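Local coordinates for protein DNA-binding transcriptional repressor YiaJ (Escherichia coli, PDB 1YSQ) that represses transcription of the yiaKLMNOPQRS operon, which may serve the use of 2,3-diketo-L-gulonate, as a DNA-binding regulator of the IclR family, present here as its C-terminal effector domain, at residues P95-R98 with N99-T102; A120-R123 with E124-E127; V137-I140 with H141-P145. One frame throughout, in Å; residues are numbered along the deposited sequence.

Overall arrangement
The three contacts show how short turns are locked by their own polar side chains in the IclR effector domain, a member of the GAF clan. Contact 1, in the loop between helices 79-88 and 104-117, and contact 3, joining strands 130-137 and 146-153, lie at the surface on opposite sides of the chain's centre, about 29 Å apart between contact centres. Contact 2, where strand 120-123 leaves the edge of the sheet, is partly buried. Contacts 1 and 2 touch directly, threonine hydroxyls of the first meeting backbone carbonyls of the second. Neutral hydroxyls dominate contact 1, carboxylates take backbone N-H groups in contact 2, and contact 3 adds a salt bridge.

Contact 1 of 3, residues P95-R98 with N99-T102; sequences PLTR and NTIT
The hydroxyl of T100 takes the backbone N-H of T97 in an almost straight hydrogen bond, T97 N to T100 OG1 2.8 Å at 173°. This bond braces a type I beta turn, T97 to T100, in the loop ahead of helix 104-117. The turn's own bond, T100 N to T97 O, is longer at 3.3 Å and reaches the oxygen from above the carbonyl plane. A third, N99 N to T97 OG1 at 3.1 Å, makes an ST turn: with chi1 at 69°, OG1 sits between the backbone N and carbonyl carbon of T97, facing the N-H of N99. Both hydroxyls thus accept inside the turn and give their protons outside it, T97 to the carbonyl of E124 and T100 to that of E125, which ties this loop to the one that follows strand 120-123. One water spans the carbonyls, donating to T97 O at 2.8 Å and to T100 O at 2.7 Å. Packing is lighter. R98 and N99 run side by side, guanidinium and amide planes 86° apart, and N99 ND2 donates a hydrogen bond to E124 O. At the far end the methyl of T102 rests against the proline, CG2 to P95 N 3.8 Å.

Contact 2 of 3, residues A120-R123 with E124-E127; sequences AMDR and EENE
With its CG swung anti to the backbone N (chi1 165°), D122 lays its carboxylate along the chain toward E125 and N126, while E125, its CG beside the backbone N (chi1 -64°), sends an extended side chain back the other way. The two pass in opposite directions where strand 120-123, one of the two outermost strands of the antiparallel sheet in this GAF-type domain, passes into a loop. Each carboxylate accepts a backbone N-H from the other half: E125 N meets D122 OD1 at 2.7 Å, nearly along the C-O bond direction, and R123 N meets E125 OE2 at 2.9 Å from above the carboxylate plane. Backbone to backbone the two segments share only a weak bond, E124 N to D122 O at 3.3 Å, so the side chains do much of the holding. D122 OD2 receives N126 ND2 at 3.0 Å, again from above its plane, and that amide also donates to the carbonyl of C66. The D122 side chain lies about 4 Å from a bound phosphate, probably from the crystallisation liquor.

D122 OD1 and E125 OE2 stand 4.1 Å apart. K71, salt-bridged to E125 OE1 and bonded to M121 O, probably eases the repulsion. A water joins the two opposite charges, accepting from R123 NH1 at 2.7 Å and donating to E125 OE2. It lies at the guanidinium's edge, in plane, while M121 CB sits 3.7 Å above the centre.

Contact 3 of 3, residues V137-I140 with H141-P145; sequences VFDI and HGRVP. With PO4 (phosphate ion), chain D.
Backbone hydrogen bonds close D139 on G142 and R143: G142 N reaches D139 O at 3.1 Å, completing a type I beta turn, and D139 N reaches R143 O at 2.9 Å. Together with the positive phi of G142 (75°), they define a type I turn with a classic G1 beta bulge, joining strands 130-137 and 146-153 as a hairpin. A further backbone N-H, V144 N, donates to O3 of a phosphate at 3.0 Å, an ion probably from the crystallisation liquor.

Side-chain to backbone bonds come from D139. Its chi1 of 70° folds the carboxylate back over its own backbone, toward the N-H groups of H141 and R143. There OD1 accepts H141 N at 2.8 Å, an Asx turn, and R143 N at 2.9 Å, the two donors arriving from opposite faces of the carboxylate plane. The ionic part uses the other oxygen: R143, bent at chi3, brings NH2 to D139 OD2 at 3.0 Å in a salt bridge, carboxylate and guanidinium planes 51° apart.

Apolar contacts flank these. The I140 CD1 methyl lies over one face of the H141 imidazole in a CH-pi contact, 3.7 Å from the ring centroid. F138 CE1 touches V144 CG2 at 3.6 Å, and the F138 ring meets F76 edge-to-face.

With two backbone donors on OD1 and an arginine on OD2, D139 is probably ionised, and these bonds together hold its carboxylate against rotation.

Contact 1 of 3, residues P95-R98 with N99-T102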
loop_
_atom_site.group_PDB
_atom_site.type_symbol
_atom_site.label_atom_id
_atom_site.label_comp_id
_atom_site.label_asym_id
_atom_site.label_seq_id
_atom_site.Cartn_x
_atom_site.Cartn_y
_atom_site.Cartn_z
ATOM N N PRO A 95 -10.059 -3.146 16.475
ATOM C CA PRO A 95 -10.427 -4.289 15.631
ATOM C C PRO A 95 -11.517 -3.934 14.636
ATOM O O PRO A 95 -12.702 -4.189 14.897
ATOM C CB PRO A 95 -10.931 -5.324 16.642
ATOM C CG PRO A 95 -11.474 -4.498 17.788
ATOM C CD PRO A 95 -10.610 -3.267 17.840
ATOM N N LEU A 96 -11.119 -3.380 13.497
ATOM C CA LEU A 96 -12.062 -2.977 12.458
ATOM C C LEU A 96 -12.830 -4.171 11.898
ATOM O O LEU A 96 -14.042 -4.086 11.643
ATOM C CB LEU A 96 -11.336 -2.215 11.336
ATOM C CG LEU A 96 -10.470 -1.017 11.757
ATOM C CD1 LEU A 96 -9.837 -0.384 10.528
ATOM C CD2 LEU A 96 -11.256 0.021 12.554
ATOM N N THR A 97 -12.119 -5.276 11.690
ATOM C CA THR A 97 -12.744 -6.570 11.393
ATOM C C THR A 97 -12.096 -7.612 12.265
ATOM O O THR A 97 -11.137 -7.315 12.996
ATOM C CB THR A 97 -12.557 -6.990 9.903
ATOM O OG1 THR A 97 -11.174 -7.292 9.654
ATOM C CG2 THR A 97 -12.887 -5.860 8.963
ATOM N N ARG A 98 -12.593 -8.846 12.155
ATOM C CA ARG A 98 -11.999 -9.978 12.857
ATOM C C ARG A 98 -10.549 -10.265 12.410
ATOM O O ARG A 98 -9.832 -11.024 13.061
ATOM C CB ARG A 98 -12.869 -11.222 12.646
ATOM C CG ARG A 98 -12.964 -11.666 11.192
ATOM C CD ARG A 98 -13.765 -12.944 10.973
ATOM N NE ARG A 98 -13.853 -13.294 9.553
ATOM C CZ ARG A 98 -14.983 -13.275 8.833
ATOM N NH1 ARG A 98 -16.140 -12.923 9.389
ATOM N NH2 ARG A 98 -14.960 -13.609 7.544
ATOM N N ASN A 99 -10.135 -9.659 11.295
ATOM C CA ASN A 99 -8.814 -9.890 10.707
ATOM C C ASN A 99 -7.786 -8.802 10.994
ATOM O O ASN A 99 -6.600 -9.010 10.750
ATOM C CB ASN A 99 -8.924 -10.066 9.189
ATOM C CG ASN A 99 -9.914 -11.153 8.808
ATOM O OD1 ASN A 99 -9.780 -12.298 9.247
ATOM N ND2 ASN A 99 -10.917 -10.799 8.003
ATOM N N THR A 100 -8.240 -7.663 11.510
ATOM C CA THR A 100 -7.348 -6.536 11.792
ATOM C C THR A 100 -6.262 -6.977 12.756
ATOM O O THR A 100 -6.543 -7.708 13.712
ATOM C CB THR A 100 -8.132 -5.372 12.405
ATOM O OG1 THR A 100 -9.280 -5.097 11.594
ATOM C CG2 THR A 100 -7.296 -4.076 12.362
ATOM N N ILE A 101 -5.029 -6.528 12.507
ATOM C CA ILE A 101 -3.912 -6.908 13.342
ATOM C C ILE A 101 -3.811 -5.895 14.477
ATOM O O ILE A 101 -3.386 -4.751 14.263
ATOM C CB ILE A 101 -2.596 -6.991 12.524
ATOM C CG1 ILE A 101 -2.747 -7.967 11.341
ATOM C CG2 ILE A 101 -1.439 -7.424 13.426
ATOM C CD1 ILE A 101 -1.639 -7.849 10.294
ATOM N N THR A 102 -4.221 -6.317 15.674
ATOM C CA THR A 102 -4.263 -5.436 16.848
ATOM C C THR A 102 -3.242 -5.776 17.941
ATOM O O THR A 102 -3.050 -4.979 18.869
ATOM C CB THR A 102 -5.679 -5.388 17.476
ATOM O OG1 THR A 102 -6.098 -6.711 17.836
ATOM C CG2 THR A 102 -6.715 -4.932 16.452
HETATM O O HOH W 1 -9.054 -7.836 14.770
#

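Contact 2 of 3, residues A120-R123 with E124-E127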
loop_
_atom_site.group_PDB
_atom_site.type_symbol
_atom_site.label_atom_id
_atom_site.label_comp_id
_atom_site.label_asym_id
_atom_site.label_seq_id
_atom_site.Cartn_x
_atom_site.Cartn_y
_atom_site.Cartn_z
ATOM N N ALA A 120 3.025 -6.593 0.748
ATOM C CA ALA A 120 2.056 -6.706 1.814
ATOM C C ALA A 120 0.655 -6.897 1.252
ATOM O O ALA A 120 0.382 -6.548 0.104
ATOM C CB ALA A 120 2.085 -5.445 2.674
ATOM N N MET A 121 -0.236 -7.421 2.080
ATOM C CA MET A 121 -1.640 -7.471 1.714
ATOM C C MET A 121 -2.479 -6.852 2.802
ATOM O O MET A 121 -2.075 -6.816 3.976
ATOM C CB MET A 121 -2.072 -8.924 1.471
ATOM C CG MET A 121 -1.794 -9.419 0.043
ATOM S SD MET A 121 -2.597 -11.054 -0.249
ATOM C CE MET A 121 -3.621 -10.648 -1.038
ATOM N N ASP A 122 -3.633 -6.324 2.401
ATOM C CA ASP A 122 -4.703 -6.090 3.337
ATOM C C ASP A 122 -5.648 -7.264 3.119
ATOM O O ASP A 122 -6.310 -7.350 2.086
ATOM C CB ASP A 122 -5.387 -4.750 3.059
ATOM C CG ASP A 122 -6.727 -4.618 3.777
ATOM O OD1 ASP A 122 -7.032 -5.461 4.666
ATOM O OD2 ASP A 122 -7.543 -3.713 3.490
ATOM N N ARG A 123 -5.669 -8.180 4.083
ATOM C CA ARG A 123 -6.484 -9.390 3.998
ATOM C C ARG A 123 -7.767 -9.151 4.774
ATOM O O ARG A 123 -7.953 -9.675 5.893
ATOM C CB ARG A 123 -5.720 -10.609 4.555
ATOM C CG ARG A 123 -4.497 -10.990 3.732
ATOM C CD ARG A 123 -3.643 -12.145 4.317
ATOM N NE ARG A 123 -2.400 -12.280 3.556
ATOM C CZ ARG A 123 -1.264 -11.627 3.831
ATOM N NH1 ARG A 123 -1.186 -10.809 4.872
ATOM N NH2 ARG A 123 -0.194 -11.796 3.061
ATOM N N GLU A 124 -8.649 -8.343 4.178
ATOM C CA GLU A 124 -9.922 -7.955 4.819
ATOM C C GLU A 124 -9.745 -7.425 6.254
ATOM O O GLU A 124 -10.514 -7.778 7.173
ATOM C CB GLU A 124 -10.903 -9.134 4.796
ATOM C CG GLU A 124 -11.144 -9.719 3.411
ATOM C CD GLU A 124 -12.088 -10.909 3.476
ATOM O OE1 GLU A 124 -11.597 -12.044 3.589
ATOM O OE2 GLU A 124 -13.314 -10.695 3.450
ATOM N N GLU A 125 -8.725 -6.588 6.439
ATOM C CA GLU A 125 -8.421 -5.988 7.740
ATOM C C GLU A 125 -9.136 -4.653 7.964
ATOM O O GLU A 125 -9.163 -4.146 9.084
ATOM C CB GLU A 125 -6.906 -5.799 7.903
ATOM C CG GLU A 125 -6.138 -7.114 7.908
ATOM C CD GLU A 125 -4.693 -6.951 7.455
ATOM O OE1 GLU A 125 -4.018 -6.011 7.935
ATOM O OE2 GLU A 125 -4.259 -7.749 6.600
ATOM N N ASN A 126 -9.703 -4.081 6.902
ATOM C CA ASN A 126 -10.490 -2.853 7.020
ATOM C C ASN A 126 -11.978 -3.103 6.867
ATOM O O ASN A 126 -12.781 -2.577 7.631
ATOM C CB ASN A 126 -10.056 -1.834 5.978
ATOM C CG ASN A 126 -8.736 -1.223 6.312
ATOM O OD1 ASN A 126 -8.660 -0.243 7.067
ATOM N ND2 ASN A 126 -7.672 -1.802 5.769
ATOM N N GLU A 127 -12.325 -3.909 5.870
ATOM C CA GLU A 127 -13.706 -4.267 5.598
ATOM C C GLU A 127 -13.749 -5.642 4.948
ATOM O O GLU A 127 -12.955 -5.944 4.043
ATOM C CB GLU A 127 -14.364 -3.226 4.686
ATOM C CG GLU A 127 -15.791 -3.565 4.300
ATOM C CD GLU A 127 -16.390 -2.585 3.315
ATOM O OE1 GLU A 127 -15.884 -1.445 3.189
ATOM O OE2 GLU A 127 -17.386 -2.966 2.677
HETATM O O HOH W 2 -10.150 -4.559 4.060
HETATM O O HOH W 3 -2.629 -9.678 6.815
#

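Contact 3 of 3, residues V137-I140 with H141-P145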
loop_
_atom_site.group_PDB
_atom_site.type_symbol
_atom_site.label_atom_id
_atom_site.label_comp_id
_atom_site.label_asym_id
_atom_site.label_seq_id
_atom_site.Cartn_x
_atom_site.Cartn_y
_atom_site.Cartn_z
ATOM N N VAL A 137 8.086 1.650 -2.974
ATOM C CA VAL A 137 8.839 2.363 -4.006
ATOM C C VAL A 137 10.110 2.798 -3.287
ATOM O O VAL A 137 10.051 3.566 -2.330
ATOM C CB VAL A 137 8.082 3.612 -4.534
ATOM C CG1 VAL A 137 8.970 4.458 -5.491
ATOM C CG2 VAL A 137 6.779 3.193 -5.199
ATOM N N PHE A 138 11.251 2.260 -3.696
ATOM C CA PHE A 138 12.493 2.530 -2.973
ATOM C C PHE A 138 13.156 3.809 -3.478
ATOM O O PHE A 138 13.113 4.094 -4.681
ATOM C CB PHE A 138 13.467 1.346 -3.145
ATOM C CG PHE A 138 13.049 0.096 -2.404
ATOM C CD1 PHE A 138 13.175 0.017 -1.014
ATOM C CD2 PHE A 138 12.548 -1.005 -3.106
ATOM C CE1 PHE A 138 12.797 -1.150 -0.317
ATOM C CE2 PHE A 138 12.161 -2.178 -2.430
ATOM C CZ PHE A 138 12.291 -2.241 -1.018
ATOM N N ASP A 139 13.781 4.566 -2.581
ATOM C CA ASP A 139 14.709 5.610 -3.036
ATOM C C ASP A 139 16.097 4.994 -3.304
ATOM O O ASP A 139 16.282 3.780 -3.147
ATOM C CB ASP A 139 14.754 6.820 -2.091
ATOM C CG ASP A 139 15.423 6.528 -0.735
ATOM O OD1 ASP A 139 16.135 5.501 -0.558
ATOM O OD2 ASP A 139 15.291 7.318 0.226
ATOM N N ILE A 140 17.059 5.820 -3.720
ATOM C CA ILE A 140 18.400 5.324 -4.066
ATOM C C ILE A 140 19.100 4.625 -2.897
ATOM O O ILE A 140 19.984 3.793 -3.111
ATOM C CB ILE A 140 19.304 6.455 -4.656
ATOM C CG1 ILE A 140 19.251 7.717 -3.789
ATOM C CG2 ILE A 140 18.930 6.747 -6.127
ATOM C CD1 ILE A 140 20.524 8.557 -3.841
ATOM N N HIS A 141 18.690 4.954 -1.674
ATOM C CA HIS A 141 19.309 4.410 -0.462
ATOM C C HIS A 141 18.546 3.236 0.143
ATOM O O HIS A 141 18.844 2.811 1.249
ATOM C CB HIS A 141 19.467 5.513 0.592
ATOM C CG HIS A 141 20.262 6.700 0.124
ATOM N ND1 HIS A 141 21.509 6.584 -0.457
ATOM C CD2 HIS A 141 19.987 8.026 0.162
ATOM C CE1 HIS A 141 21.967 7.788 -0.756
ATOM N NE2 HIS A 141 21.063 8.681 -0.392
ATOM N N GLY A 142 17.550 2.725 -0.570
ATOM C CA GLY A 142 16.763 1.612 -0.067
ATOM C C GLY A 142 15.763 1.968 1.024
ATOM O O GLY A 142 15.185 1.082 1.656
ATOM N N ARG A 143 15.550 3.261 1.247
ATOM C CA ARG A 143 14.450 3.699 2.100
ATOM C C ARG A 143 13.161 3.650 1.274
ATOM O O ARG A 143 13.219 3.488 0.057
ATOM C CB ARG A 143 14.714 5.104 2.651
ATOM C CG ARG A 143 15.791 5.139 3.762
ATOM C CD ARG A 143 16.267 6.551 4.087
ATOM N NE ARG A 143 16.702 7.234 2.859
ATOM C CZ ARG A 143 16.908 8.544 2.731
ATOM N NH1 ARG A 143 16.733 9.375 3.760
ATOM N NH2 ARG A 143 17.301 9.030 1.560
ATOM N N VAL A 144 12.014 3.749 1.945
ATOM C CA VAL A 144 10.704 3.613 1.309
ATOM C C VAL A 144 9.854 4.892 1.525
ATOM O O VAL A 144 9.073 4.983 2.473
ATOM C CB VAL A 144 9.946 2.361 1.849
ATOM C CG1 VAL A 144 8.609 2.158 1.098
ATOM C CG2 VAL A 144 10.829 1.091 1.749
ATOM N N PRO A 145 10.055 5.899 0.689
ATOM C CA PRO A 145 9.283 7.142 0.805
ATOM C C PRO A 145 7.827 7.029 0.312
ATOM O O PRO A 145 6.978 7.808 0.763
ATOM C CB PRO A 145 10.102 8.128 -0.052
ATOM C CG PRO A 145 10.705 7.257 -1.109
ATOM C CD PRO A 145 11.090 5.989 -0.363
HETATM P P PO4 D . 10.302 3.898 5.691
HETATM O O1 PO4 D . 9.078 4.338 4.914
HETATM O O2 PO4 D . 10.206 2.416 6.010
HETATM O O3 PO4 D . 11.554 4.198 4.892
HETATM O O4 PO4 D . 10.284 4.671 6.993
#